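Local coordinates for protein tartronate semialdehyde reductase (Salmonella typhimurium, PDB 1VPD) that probably catalyses the NAD(P)H-dependent reduction of tartronate semialdehyde to D-glycerate, the last step on the route from galactarate to D-glycerate, at residues Leu104-Ile109 and Met120-Val125; Lys150-Met155 and Gly160-Thr165; Leu205-Ile210 and Thr218-Lys223. One frame throughout, in Å; residues are numbered along the deposited sequence. Where two conformers were deposited one is given.

Interaction 1: residues Leu104-Ile109 and Met120-Val125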
loop_
_atom_site.group_PDB
_atom_site.type_symbol
_atom_site.label_atom_id
_atom_site.label_comp_id
_atom_site.label_asym_id
_atom_site.label_seq_id
_atom_site.Cartn_x
_atom_site.Cartn_y
_atom_site.Cartn_z
ATOM N N LEU A 104 -1.388 15.853 -0.429
ATOM C CA LEU A 104 -1.764 17.028 0.371
ATOM C C LEU A 104 -1.892 16.667 1.847
ATOM O O LEU A 104 -1.511 17.448 2.722
ATOM C CB LEU A 104 -3.069 17.638 -0.111
ATOM C CG LEU A 104 -3.692 18.725 0.802
ATOM C CD1 LEU A 104 -2.805 19.942 0.823
ATOM C CD2 LEU A 104 -5.127 19.105 0.395
ATOM N N ALA A 105 -2.450 15.494 2.135
ATOM C CA ALA A 105 -2.573 15.042 3.521
ATOM C C ALA A 105 -1.208 14.782 4.167
ATOM O O ALA A 105 -0.999 15.151 5.335
ATOM C CB ALA A 105 -3.461 13.824 3.625
ATOM N N SER A 106 -0.283 14.149 3.441
ATOM C CA SER A 106 1.078 13.979 3.947
ATOM C C SER A 106 1.665 15.328 4.340
ATOM O O SER A 106 2.265 15.476 5.418
ATOM C CB SER A 106 1.995 13.310 2.914
ATOM O OG SER A 106 1.555 12.009 2.615
ATOM N N ARG A 107 1.499 16.315 3.473
ATOM C CA ARG A 107 2.059 17.657 3.728
ATOM C C ARG A 107 1.404 18.338 4.931
ATOM O O ARG A 107 2.100 18.946 5.764
ATOM C CB ARG A 107 1.915 18.556 2.484
ATOM C CG ARG A 107 2.792 18.153 1.307
ATOM C CD ARG A 107 2.838 19.188 0.142
ATOM N NE ARG A 107 1.507 19.476 -0.401
ATOM C CZ ARG A 107 0.968 18.958 -1.508
ATOM N NH1 ARG A 107 1.639 18.091 -2.272
ATOM N NH2 ARG A 107 -0.267 19.324 -1.862
ATOM N N GLU A 108 0.090 18.186 5.060
ATOM C CA GLU A 108 -0.654 18.725 6.199
ATOM C C GLU A 108 -0.221 18.112 7.529
ATOM O O GLU A 108 -0.011 18.826 8.524
ATOM C CB GLU A 108 -2.152 18.482 6.030
ATOM C CG GLU A 108 -2.795 19.380 5.003
ATOM C CD GLU A 108 -4.258 19.040 4.740
ATOM O OE1 GLU A 108 -4.703 17.864 4.902
ATOM O OE2 GLU A 108 -4.965 19.971 4.346
ATOM N N ILE A 109 -0.108 16.791 7.548
ATOM C CA ILE A 109 0.285 16.067 8.748
ATOM C C ILE A 109 1.744 16.429 9.080
ATOM O O ILE A 109 2.089 16.654 10.249
ATOM C CB ILE A 109 0.135 14.545 8.536
ATOM C CG1 ILE A 109 -1.353 14.190 8.352
ATOM C CG2 ILE A 109 0.721 13.796 9.732
ATOM C CD1 ILE A 109 -1.578 12.841 7.718
HETATM N N MSE A 120 9.111 13.925 9.585
HETATM C CA MSE A 120 8.240 12.974 8.874
HETATM C C MSE A 120 8.770 12.627 7.488
HETATM O O MSE A 120 9.258 13.504 6.756
HETATM C CB MSE A 120 6.815 13.527 8.747
HETATM C CG MSE A 120 5.852 12.561 8.084
HETATM SE SE MSE A 120 4.081 13.303 8.049
HETATM C CE MSE A 120 3.180 12.060 6.933
ATOM N N LEU A 121 8.708 11.343 7.158
ATOM C CA LEU A 121 8.870 10.866 5.789
ATOM C C LEU A 121 7.548 10.238 5.341
ATOM O O LEU A 121 6.886 9.556 6.134
ATOM C CB LEU A 121 9.946 9.789 5.676
ATOM C CG LEU A 121 11.374 10.114 6.137
ATOM C CD1 LEU A 121 12.221 8.862 6.100
ATOM C CD2 LEU A 121 11.929 11.190 5.255
ATOM N N ASP A 122 7.190 10.439 4.073
ATOM C CA ASP A 122 6.126 9.664 3.446
ATOM C C ASP A 122 6.764 8.586 2.583
ATOM O O ASP A 122 7.394 8.886 1.572
ATOM C CB ASP A 122 5.094 10.519 2.684
ATOM C CG ASP A 122 5.658 11.291 1.499
ATOM O OD1 ASP A 122 6.690 11.997 1.641
ATOM O OD2 ASP A 122 5.071 11.314 0.380
ATOM N N ALA A 123 6.641 7.337 3.031
ATOM C CA ALA A 123 7.333 6.194 2.435
ATOM C C ALA A 123 6.379 5.033 2.103
ATOM O O ALA A 123 6.535 3.922 2.629
ATOM C CB ALA A 123 8.429 5.714 3.374
ATOM N N PRO A 124 5.400 5.278 1.231
ATOM C CA PRO A 124 4.511 4.211 0.779
ATOM C C PRO A 124 5.261 3.153 -0.022
ATOM O O PRO A 124 6.422 3.326 -0.436
ATOM C CB PRO A 124 3.472 4.949 -0.087
ATOM C CG PRO A 124 4.166 6.181 -0.544
ATOM C CD PRO A 124 5.076 6.567 0.595
ATOM N N VAL A 125 4.597 2.030 -0.217
ATOM C CA VAL A 125 5.240 0.845 -0.744
ATOM C C VAL A 125 4.481 0.248 -1.894
ATOM O O VAL A 125 3.280 0.512 -2.074
ATOM C CB VAL A 125 5.435 -0.242 0.369
ATOM C CG1 VAL A 125 6.033 0.359 1.626
ATOM C CG2 VAL A 125 4.128 -0.949 0.723
#

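Interaction 2: residues Lys150-Met155 and Gly160-Thr165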
loop_
_atom_site.group_PDB
_atom_site.type_symbol
_atom_site.label_atom_id
_atom_site.label_comp_id
_atom_site.label_asym_id
_atom_site.label_seq_id
_atom_site.Cartn_x
_atom_site.Cartn_y
_atom_site.Cartn_z
ATOM N N LYS A 150 19.259 8.592 7.273
ATOM C CA LYS A 150 19.352 8.059 8.623
ATOM C C LYS A 150 18.547 6.780 8.804
ATOM O O LYS A 150 18.979 5.881 9.507
ATOM C CB LYS A 150 18.916 9.104 9.639
ATOM C CG LYS A 150 19.055 8.630 11.076
ATOM C CD LYS A 150 18.873 9.766 12.044
ATOM C CE LYS A 150 19.226 9.310 13.454
ATOM N NZ LYS A 150 18.992 10.405 14.423
ATOM N N TYR A 151 17.394 6.682 8.135
ATOM C CA TYR A 151 16.508 5.540 8.294
ATOM C C TYR A 151 16.440 4.633 7.073
ATOM O O TYR A 151 15.607 3.733 7.021
ATOM C CB TYR A 151 15.119 6.016 8.739
ATOM C CG TYR A 151 15.182 6.591 10.131
ATOM C CD1 TYR A 151 15.359 5.757 11.218
ATOM C CD2 TYR A 151 15.132 7.959 10.348
ATOM C CE1 TYR A 151 15.459 6.261 12.509
ATOM C CE2 TYR A 151 15.229 8.480 11.648
ATOM C CZ TYR A 151 15.385 7.612 12.712
ATOM O OH TYR A 151 15.499 8.079 13.995
ATOM N N TYR A 152 17.382 4.795 6.151
ATOM C CA TYR A 152 17.464 3.931 4.979
ATOM C C TYR A 152 17.547 2.462 5.374
ATOM O O TYR A 152 16.814 1.648 4.858
ATOM C CB TYR A 152 18.647 4.332 4.061
ATOM C CG TYR A 152 18.830 3.392 2.890
ATOM C CD1 TYR A 152 18.166 3.610 1.687
ATOM C CD2 TYR A 152 19.615 2.249 3.003
ATOM C CE1 TYR A 152 18.316 2.733 0.616
ATOM C CE2 TYR A 152 19.759 1.368 1.950
ATOM C CZ TYR A 152 19.106 1.617 0.752
ATOM O OH TYR A 152 19.248 0.739 -0.287
ATOM N N ASP A 153 18.456 2.102 6.287
ATOM C CA ASP A 153 18.618 0.707 6.657
ATOM C C ASP A 153 17.363 0.129 7.277
ATOM O O ASP A 153 17.026 -1.008 7.023
ATOM C CB ASP A 153 19.787 0.514 7.637
ATOM C CG ASP A 153 21.149 0.732 6.990
ATOM O OD1 ASP A 153 21.295 0.678 5.748
ATOM O OD2 ASP A 153 22.166 0.964 7.683
ATOM N N LEU A 154 16.678 0.911 8.102
ATOM C CA LEU A 154 15.459 0.454 8.746
ATOM C C LEU A 154 14.410 0.142 7.669
ATOM O O LEU A 154 13.770 -0.904 7.695
ATOM C CB LEU A 154 14.915 1.542 9.673
ATOM C CG LEU A 154 13.525 1.280 10.280
ATOM C CD1 LEU A 154 13.510 0.022 11.130
ATOM C CD2 LEU A 154 13.043 2.466 11.076
HETATM N N MSE A 155 14.227 1.080 6.743
HETATM C CA MSE A 155 13.244 0.868 5.661
HETATM C C MSE A 155 13.656 -0.304 4.765
HETATM O O MSE A 155 12.817 -1.122 4.342
HETATM C CB MSE A 155 13.056 2.151 4.845
HETATM C CG MSE A 155 12.340 3.249 5.607
HETATM SE SE MSE A 155 11.997 4.856 4.579
HETATM C CE MSE A 155 13.825 5.594 4.463
ATOM N N GLY A 160 13.116 -4.670 -1.098
ATOM C CA GLY A 160 14.124 -4.867 -2.127
ATOM C C GLY A 160 14.728 -3.581 -2.647
ATOM O O GLY A 160 15.809 -3.592 -3.246
ATOM N N SER A 161 14.041 -2.458 -2.455
ATOM C CA SER A 161 14.468 -1.172 -2.981
ATOM C C SER A 161 13.864 -0.044 -2.140
ATOM O O SER A 161 12.697 -0.106 -1.795
ATOM C CB SER A 161 13.989 -1.002 -4.437
ATOM O OG SER A 161 14.310 0.282 -4.924
ATOM N N VAL A 162 14.670 0.960 -1.805
ATOM C CA VAL A 162 14.214 2.160 -1.109
ATOM C C VAL A 162 14.790 3.377 -1.814
ATOM O O VAL A 162 16.013 3.558 -1.864
ATOM C CB VAL A 162 14.610 2.159 0.380
ATOM C CG1 VAL A 162 14.101 3.405 1.076
ATOM C CG2 VAL A 162 14.089 0.913 1.079
ATOM N N VAL A 163 13.920 4.194 -2.399
ATOM C CA VAL A 163 14.345 5.306 -3.248
ATOM C C VAL A 163 13.733 6.632 -2.791
ATOM O O VAL A 163 12.525 6.737 -2.565
ATOM C CB VAL A 163 13.958 5.034 -4.731
ATOM C CG1 VAL A 163 14.160 6.276 -5.598
ATOM C CG2 VAL A 163 14.716 3.831 -5.271
ATOM N N HIS A 164 14.561 7.661 -2.685
ATOM C CA HIS A 164 14.143 9.000 -2.332
ATOM C C HIS A 164 13.676 9.730 -3.594
ATOM O O HIS A 164 14.432 9.866 -4.558
ATOM C CB HIS A 164 15.337 9.721 -1.701
ATOM C CG HIS A 164 15.041 11.086 -1.177
ATOM N ND1 HIS A 164 13.965 11.375 -0.369
ATOM C CD2 HIS A 164 15.716 12.245 -1.315
ATOM C CE1 HIS A 164 13.983 12.651 -0.037
ATOM N NE2 HIS A 164 15.035 13.205 -0.598
ATOM N N THR A 165 12.434 10.218 -3.584
ATOM C CA THR A 165 11.833 10.780 -4.790
ATOM C C THR A 165 11.602 12.279 -4.751
ATOM O O THR A 165 11.243 12.875 -5.772
ATOM C CB THR A 165 10.486 10.074 -5.109
ATOM O OG1 THR A 165 9.571 10.280 -4.026
ATOM C CG2 THR A 165 10.665 8.588 -5.272
HETATM O O HOH W 1 17.497 0.426 -2.412
#

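Interaction 3: residues Leu205-Ile210 and Thr218-Lys223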
loop_
_atom_site.group_PDB
_atom_site.type_symbol
_atom_site.label_atom_id
_atom_site.label_comp_id
_atom_site.label_asym_id
_atom_site.label_seq_id
_atom_site.Cartn_x
_atom_site.Cartn_y
_atom_site.Cartn_z
ATOM N N LEU A 205 -3.115 -21.228 -21.375
ATOM C CA LEU A 205 -2.155 -21.317 -22.469
ATOM C C LEU A 205 -1.727 -19.906 -22.938
ATOM O O LEU A 205 -0.555 -19.678 -23.216
ATOM C CB LEU A 205 -2.722 -22.123 -23.623
ATOM C CG LEU A 205 -3.090 -23.575 -23.303
ATOM C CD1 LEU A 205 -3.642 -24.250 -24.557
ATOM C CD2 LEU A 205 -1.883 -24.325 -22.768
ATOM N N VAL A 206 -2.661 -18.956 -22.948
ATOM C CA VAL A 206 -2.329 -17.561 -23.286
ATOM C C VAL A 206 -1.307 -17.023 -22.275
ATOM O O VAL A 206 -0.260 -16.502 -22.649
ATOM C CB VAL A 206 -3.577 -16.655 -23.311
ATOM C CG1 VAL A 206 -3.160 -15.153 -23.416
ATOM C CG2 VAL A 206 -4.520 -17.057 -24.455
ATOM N N TYR A 207 -1.608 -17.190 -20.986
ATOM C CA TYR A 207 -0.712 -16.765 -19.919
ATOM C C TYR A 207 0.666 -17.384 -20.086
ATOM O O TYR A 207 1.674 -16.679 -20.097
ATOM C CB TYR A 207 -1.293 -17.095 -18.539
ATOM C CG TYR A 207 -0.307 -16.941 -17.418
ATOM C CD1 TYR A 207 0.321 -15.724 -17.166
ATOM C CD2 TYR A 207 0.022 -18.027 -16.605
ATOM C CE1 TYR A 207 1.234 -15.586 -16.140
ATOM C CE2 TYR A 207 0.939 -17.894 -15.578
ATOM C CZ TYR A 207 1.545 -16.685 -15.345
ATOM O OH TYR A 207 2.464 -16.568 -14.315
ATOM N N GLN A 208 0.724 -18.702 -20.261
ATOM C CA GLN A 208 2.021 -19.360 -20.444
ATOM C C GLN A 208 2.778 -18.834 -21.661
ATOM O O GLN A 208 4.005 -18.669 -21.619
ATOM C CB GLN A 208 1.819 -20.880 -20.621
ATOM C CG GLN A 208 1.257 -21.603 -19.396
ATOM C CD GLN A 208 0.872 -23.036 -19.699
ATOM O OE1 GLN A 208 1.590 -23.740 -20.415
ATOM N NE2 GLN A 208 -0.257 -23.473 -19.167
ATOM N N ALA A 209 2.034 -18.591 -22.736
ATOM C CA ALA A 209 2.617 -18.167 -23.998
ATOM C C ALA A 209 3.159 -16.746 -23.980
ATOM O O ALA A 209 4.158 -16.479 -24.635
ATOM C CB ALA A 209 1.605 -18.324 -25.119
ATOM N N ILE A 210 2.526 -15.839 -23.231
ATOM C CA ILE A 210 2.897 -14.418 -23.298
ATOM C C ILE A 210 3.726 -13.919 -22.121
ATOM O O ILE A 210 4.290 -12.827 -22.184
ATOM C CB ILE A 210 1.655 -13.518 -23.483
ATOM C CG1 ILE A 210 0.828 -13.415 -22.187
ATOM C CG2 ILE A 210 0.821 -14.011 -24.654
ATOM C CD1 ILE A 210 -0.384 -12.469 -22.301
ATOM N N THR A 218 4.892 -7.999 -13.418
ATOM C CA THR A 218 4.696 -8.468 -12.060
ATOM C C THR A 218 3.208 -8.703 -11.760
ATOM O O THR A 218 2.845 -9.701 -11.146
ATOM C CB THR A 218 5.354 -7.469 -11.113
ATOM O OG1 THR A 218 6.747 -7.353 -11.473
ATOM C CG2 THR A 218 5.328 -7.951 -9.647
ATOM N N VAL A 219 2.338 -7.821 -12.265
ATOM C CA VAL A 219 0.887 -8.018 -12.151
ATOM C C VAL A 219 0.436 -9.296 -12.843
ATOM O O VAL A 219 -0.359 -10.059 -12.285
ATOM C CB VAL A 219 0.101 -6.815 -12.711
ATOM C CG1 VAL A 219 -1.299 -7.231 -13.211
ATOM C CG2 VAL A 219 -0.025 -5.738 -11.639
ATOM N N LEU A 220 0.945 -9.551 -14.043
ATOM C CA LEU A 220 0.499 -10.719 -14.794
ATOM C C LEU A 220 0.793 -11.997 -13.997
ATOM O O LEU A 220 -0.080 -12.856 -13.830
ATOM C CB LEU A 220 1.136 -10.771 -16.182
ATOM C CG LEU A 220 0.631 -11.892 -17.095
ATOM C CD1 LEU A 220 -0.791 -11.652 -17.518
ATOM C CD2 LEU A 220 1.535 -12.005 -18.319
ATOM N N ASP A 221 2.015 -12.114 -13.503
ATOM C CA ASP A 221 2.410 -13.328 -12.770
ATOM C C ASP A 221 1.759 -13.440 -11.398
ATOM O O ASP A 221 1.513 -14.554 -10.926
ATOM C CB ASP A 221 3.917 -13.376 -12.619
ATOM C CG ASP A 221 4.623 -13.683 -13.916
ATOM O OD1 ASP A 221 4.075 -14.425 -14.747
ATOM O OD2 ASP A 221 5.736 -13.226 -14.173
ATOM N N ALA A 222 1.481 -12.307 -10.752
ATOM C CA ALA A 222 0.813 -12.322 -9.449
ATOM C C ALA A 222 -0.680 -12.619 -9.548
ATOM O O ALA A 222 -1.216 -13.356 -8.718
ATOM C CB ALA A 222 1.002 -10.995 -8.725
ATOM N N LYS A 223 -1.340 -12.056 -10.561
ATOM C CA LYS A 223 -2.798 -12.009 -10.614
ATOM C C LYS A 223 -3.448 -12.973 -11.594
ATOM O O LYS A 223 -4.573 -13.407 -11.335
ATOM C CB LYS A 223 -3.271 -10.573 -10.866
ATOM C CG LYS A 223 -2.771 -9.553 -9.853
ATOM C CD LYS A 223 -3.035 -9.963 -8.402
ATOM C CE LYS A 223 -2.809 -8.824 -7.435
ATOM N NZ LYS A 223 -3.165 -9.236 -6.035
HETATM O O HOH W 2 2.831 -16.826 -11.668
#

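Interaction 1: residues Leu104-Ile109 and Met120-Val125
Met120, present as selenomethionine, reaches from strand 119-126 to lie over Ile109 and the backbone of helix 103-114. The two elements are the last two pieces of a beta-alpha-beta crossover, strand 94-97, helix 103-114, strand 119-126, in the Rossmann-type NAD-binding domain. Over the segments compared, helix and strand run almost exactly antiparallel, at 173°, with their axes 9.3 Å apart, the layer spacing across which side chains must fill the gap. Met120 does so by extension: CG stands anti to the backbone N (chi1 -177°) and the torsions beyond are also close to 180°, which carries the selenium and methyl out to the helix. There SE of Met120 touches CG2 of Ile109 at 3.8 Å, the two chains crossing obliquely. The terminal methyl goes further along the helix surface, and CE of Met120 ends 3.8 Å from the carbonyl O of Ser106. Ile109 also packs against Val75 and Lys76 of helix 72-80, so it is shared between the sheet and a neighbouring helix.

Closer to the C-terminal end of the strand the helix comes nearer, with 6.7 Å between CA of Ser106 and CA of Asp122, and small groups replace the long selenoether chain. All four touching residues are buried, yet the polar ends of this second pair are bonded outside the contact. The carboxylate of Asp122 receives the backbone N-H groups of Gly169 and Asn172, one on each oxygen, at the start of the long helix 170-198, which carries the predicted active-site Lys175. Ser106 OG makes a weak hydrogen bond to Asn172 ND2. Between the two residues themselves the meeting is plain van der Waals contact, OG of Ser106 against CB of Asp122 at 3.8 Å.

Interaction 2: residues Lys150-Met155 and Gly160-Thr165
Val162 is central to this contact: its side chain points from strand 161-166 at helix 145-156 and meets Tyr152 with one part and Met155 (selenomethionine) with the rest. Its two methyls divide the work. CG1 of Val162 stands anti to the backbone N (chi1 -179°) and lies 4.0 Å from CE of Met155, whose chain bends back at its last torsion and crosses the valine at about a right angle. The other methyl, CG2 of Val162, rests 3.9 Å from the backbone C of Met155, against the helix itself.

Tyr152 uses two sides of its ring. The carbonyl O of Val162 meets the edge in the ring plane, 3.5 Å from CE1 of Tyr152, while the valine side chain lies above one face, displaced outward past the CD1-CE1 rim, with CB of Val162 3.8 Å from CE1 of Tyr152. Past the ring, one water joins the two elements, 2.8 Å from OH of Tyr152 and accepting from N of Val162 at 2.9 Å; it links the hydroxyl of this partly exposed tyrosine to the strand backbone.

In the next shell, Phe148 touches both Val162 and Met155, and Val139 and Val141 of strand 137-142 pack beside Val162. That strand also holds the position of Val162 through backbone hydrogen bonds to its neighbours: Ser161 pairs with Val139, and Val163 with both Val139 and Val141. Within this chain strand 161-166 is an outermost strand of the sheet, and the arrangement is that of a beta-alpha-beta unit, strand 137-142, helix 145-156, strand 161-166, closing one margin of the nucleotide-binding domain.

Interaction 3: residues Leu205-Ile210 and Thr218-Lys223
Helices 203-210 and 218-228 are joined by a short connection without helix or strand, forming a helical hairpin in the all-helical C-terminal part of the enzyme, which is related to that of 3-hydroxyisobutyrate dehydrogenases. Their segments run roughly antiparallel, at 144°, and remain well separated: the axes come no nearer than 11.3 Å, and the closest CA atoms, those of Tyr207 and Leu220, are 8.0 Å apart. Long side chains therefore span the gap.

Tyr207 does most of this. With CG anti to the backbone N, its ring is carried across toward the second helix, so that ring and leucine lie side by side, each reaching toward the other's helix. CD1 of Tyr207 packs on CG of Leu220 at 3.8 Å, while CD2 of Leu220 turns to CG1 of Ile210, a looser touch at 4.2 Å. Leu220 is buried further by Met189 of the long helix 170-198, and the Tyr207 side chain also touches Ala224 and Met228 farther along helix 218-228.

The outer end of the ring changes the chemistry from apolar to polar. OH of Tyr207 donates to OD1 of Asp221 over 2.7 Å, reaching this oxygen on its anti side and 26° out of the carboxylate plane. Ring and carboxylate planes stand 76° apart, with OD1 at the ring edge. Arg211 forms a long, weak ion pair with the same oxygen, which might slightly favour the charged carboxylate. The hydroxyl is gripped a second time, by a water that donates to OH of Tyr207 and also donates to the backbone O of Asp221, 2.7 Å from each.

The three contacts illustrate how chemistry follows position. Interactions 1 and 2 both pack a helix on the same mixed sheet of the nucleotide-binding domain, each within a beta-alpha-beta unit, and both are buried; their centres are about 15 Å apart and they touch directly, Ala123 CB lying 3.9 Å from Met155 SE. Both use selenomethionine and branched aliphatic chains, though interaction 2, at the sheet's margin, admits a bridging water. Interaction 3 belongs to the helical C-terminal part, about 34 Å from interaction 1 between centres and away from the predicted active-site and cofactor-binding residues. It is partly buried and pairs helix with helix, and there a direct side-chain hydrogen bond supplements apolar packing.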